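Local coordinates for putative polysaccharide biosynthesis protein with aminopeptidase-like domain (Clostridium acetobutylicum, PDB 3K9T) that binds one zinc ion per subunit, probably takes part in the biosynthesis of modified polysaccharides, and is not expected to act as a peptidase despite its aminopeptidase-like region, at residues L406-K411 against R417-A422. Numbering follows the deposited sequence.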
loop_
_atom_site.group_PDB
_atom_site.type_symbol
_atom_site.label_atom_id
_atom_site.label_comp_id
_atom_site.label_asym_id
_atom_site.label_seq_id
_atom_site.Cartn_x
_atom_site.Cartn_y
_atom_site.Cartn_z
ATOM N N LEU A 406 15.749 -0.664 14.775
ATOM C CA LEU A 406 15.079 -1.484 13.769
ATOM C C LEU A 406 14.293 -0.554 12.843
ATOM O O LEU A 406 14.258 -0.743 11.612
ATOM C CB LEU A 406 14.160 -2.523 14.434
ATOM C CG LEU A 406 13.548 -3.626 13.559
ATOM C CD1 LEU A 406 14.613 -4.429 12.886
ATOM C CD2 LEU A 406 12.542 -4.524 14.351
ATOM N N ASP A 407 13.709 0.478 13.436
ATOM C CA ASP A 407 12.990 1.489 12.649
ATOM C C ASP A 407 13.915 2.184 11.668
ATOM O O ASP A 407 13.565 2.412 10.504
ATOM C CB ASP A 407 12.343 2.534 13.563
ATOM C CG ASP A 407 11.137 1.993 14.339
ATOM O OD1 ASP A 407 10.496 0.988 13.923
ATOM O OD2 ASP A 407 10.817 2.608 15.377
ATOM N N ILE A 408 15.111 2.497 12.141
ATOM C CA ILE A 408 16.085 3.229 11.353
ATOM C C ILE A 408 16.619 2.271 10.274
ATOM O O ILE A 408 16.743 2.646 9.095
ATOM C CB ILE A 408 17.176 3.858 12.288
ATOM C CG1 ILE A 408 16.532 4.845 13.282
ATOM C CG2 ILE A 408 18.260 4.587 11.509
ATOM C CD1 ILE A 408 17.412 5.160 14.501
ATOM N N ALA A 409 16.870 1.022 10.654
ATOM C CA ALA A 409 17.364 0.045 9.695
ATOM C C ALA A 409 16.340 -0.109 8.580
ATOM O O ALA A 409 16.700 -0.125 7.406
ATOM C CB ALA A 409 17.639 -1.274 10.354
ATOM N N TYR A 410 15.067 -0.213 8.944
ATOM C CA TYR A 410 14.002 -0.316 7.932
ATOM C C TYR A 410 13.921 0.913 7.038
ATOM O O TYR A 410 14.014 0.768 5.825
ATOM C CB TYR A 410 12.623 -0.598 8.534
ATOM C CG TYR A 410 12.270 -2.072 8.549
ATOM C CD1 TYR A 410 11.742 -2.698 7.431
ATOM C CD2 TYR A 410 12.452 -2.832 9.688
ATOM C CE1 TYR A 410 11.425 -4.063 7.453
ATOM C CE2 TYR A 410 12.123 -4.162 9.729
ATOM C CZ TYR A 410 11.633 -4.789 8.617
ATOM O OH TYR A 410 11.322 -6.133 8.710
ATOM N N LYS A 411 13.764 2.109 7.614
ATOM C CA LYS A 411 13.672 3.358 6.803
ATOM C C LYS A 411 14.919 3.576 5.920
ATOM O O LYS A 411 14.801 3.950 4.763
ATOM C CB LYS A 411 13.412 4.590 7.685
ATOM C CG LYS A 411 13.206 5.896 6.919
ATOM C CD LYS A 411 11.731 6.297 6.776
ATOM C CE LYS A 411 11.360 7.394 7.764
ATOM N NZ LYS A 411 9.899 7.664 7.794
ATOM N N ARG A 417 22.903 -4.621 11.790
ATOM C CA ARG A 417 24.186 -4.413 12.459
ATOM C C ARG A 417 24.897 -3.119 12.068
ATOM O O ARG A 417 25.593 -2.534 12.869
ATOM C CB ARG A 417 25.107 -5.589 12.259
ATOM C CG ARG A 417 24.634 -6.837 12.966
ATOM C CD ARG A 417 25.797 -7.646 13.413
ATOM N NE ARG A 417 25.400 -8.944 13.937
ATOM C CZ ARG A 417 26.089 -9.622 14.855
ATOM N NH1 ARG A 417 27.207 -9.112 15.386
ATOM N NH2 ARG A 417 25.651 -10.814 15.249
ATOM N N ARG A 418 24.721 -2.674 10.835
ATOM C CA ARG A 418 25.329 -1.417 10.389
ATOM C C ARG A 418 24.816 -0.218 11.191
ATOM O O ARG A 418 25.563 0.687 11.596
ATOM C CB ARG A 418 24.976 -1.207 8.937
ATOM C CG ARG A 418 25.918 -0.352 8.227
ATOM C CD ARG A 418 25.613 -0.355 6.767
ATOM N NE ARG A 418 26.187 0.845 6.209
ATOM C CZ ARG A 418 25.828 1.389 5.063
ATOM N NH1 ARG A 418 24.873 0.827 4.342
ATOM N NH2 ARG A 418 26.436 2.508 4.651
ATOM N N ILE A 419 23.514 -0.237 11.413
ATOM C CA ILE A 419 22.857 0.760 12.213
ATOM C C ILE A 419 23.323 0.651 13.661
ATOM O O ILE A 419 23.631 1.649 14.273
ATOM C CB ILE A 419 21.338 0.629 12.071
ATOM C CG1 ILE A 419 20.945 0.843 10.582
ATOM C CG2 ILE A 419 20.644 1.572 13.018
ATOM C CD1 ILE A 419 21.482 2.100 9.954
ATOM N N LYS A 420 23.426 -0.572 14.170
ATOM C CA LYS A 420 23.791 -0.823 15.559
ATOM C C LYS A 420 25.182 -0.318 15.892
ATOM O O LYS A 420 25.406 0.369 16.901
ATOM C CB LYS A 420 23.707 -2.332 15.828
ATOM C CG LYS A 420 23.740 -2.724 17.296
ATOM C CD LYS A 420 25.162 -2.844 17.843
ATOM C CE LYS A 420 25.170 -3.501 19.214
ATOM N NZ LYS A 420 26.506 -3.414 19.856
ATOM N N TYR A 421 26.124 -0.663 15.032
ATOM C CA TYR A 421 27.488 -0.255 15.230
ATOM C C TYR A 421 27.636 1.252 15.028
ATOM O O TYR A 421 28.456 1.883 15.693
ATOM C CB TYR A 421 28.422 -1.041 14.312
ATOM C CG TYR A 421 28.473 -2.517 14.613
ATOM C CD1 TYR A 421 28.599 -2.975 15.927
ATOM C CD2 TYR A 421 28.459 -3.462 13.582
ATOM C CE1 TYR A 421 28.658 -4.323 16.209
ATOM C CE2 TYR A 421 28.507 -4.837 13.856
ATOM C CZ TYR A 421 28.613 -5.262 15.168
ATOM O OH TYR A 421 28.657 -6.613 15.444
ATOM N N ALA A 422 26.823 1.840 14.149
ATOM C CA ALA A 422 26.854 3.291 13.983
ATOM C C ALA A 422 26.390 3.957 15.286
ATOM O O ALA A 422 27.035 4.877 15.778
ATOM C CB ALA A 422 26.037 3.742 12.751
#
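Ile-419 meets both Ile-408 and Ala-409, and these three buried residues make up the apolar contact between the two helices. Each branch of Ile-419 has its own partner. Ile-419 CG1 lies 3.8 Å from Ala-409 CA and 3.9 Å from Ala-409 CB. The small alanine lets the isoleucine come right up to the helix backbone, and the CA atoms of Ala-409 and Ile-419 are 6.1 Å apart. CG2 of Ile-419 touches CG2 of Ile-408 at 4.1 Å. In both isoleucines this methyl stands anti to the backbone N, with CG1 anti to the carbonyl carbon (chi1 -61° in each). The two side chains run at a slant to one another and meet through single methyl groups. This junction is van der Waals packing.

A polar bond lies within helix 416-428, away from the apolar junction. One turn apart, Arg-417 NH1 donates to Tyr-421 OH at 2.9 Å. The hydroxyl lies at the edge of the guanidinium, 7° out of its plane. Arg-417 also forms a salt bridge with Glu-348, and Tyr-421 OH is hydrogen-bonded to Glu-3, which ties the helix to the aminopeptidase-like part of the chain.

The contact joins consecutive helices of the permuted winged helix-turn-helix domain, linked by a short connection, and lies away from the zinc site. Ile-408 also packs on Trp-394 and Met-398 of helix 389-398, which Ala-422 touches at Ala-391, so the three helices share apolar packing. Leu-406 reaches helix 271-282, while Lys-420 and Tyr-421 rest on helix 336-355.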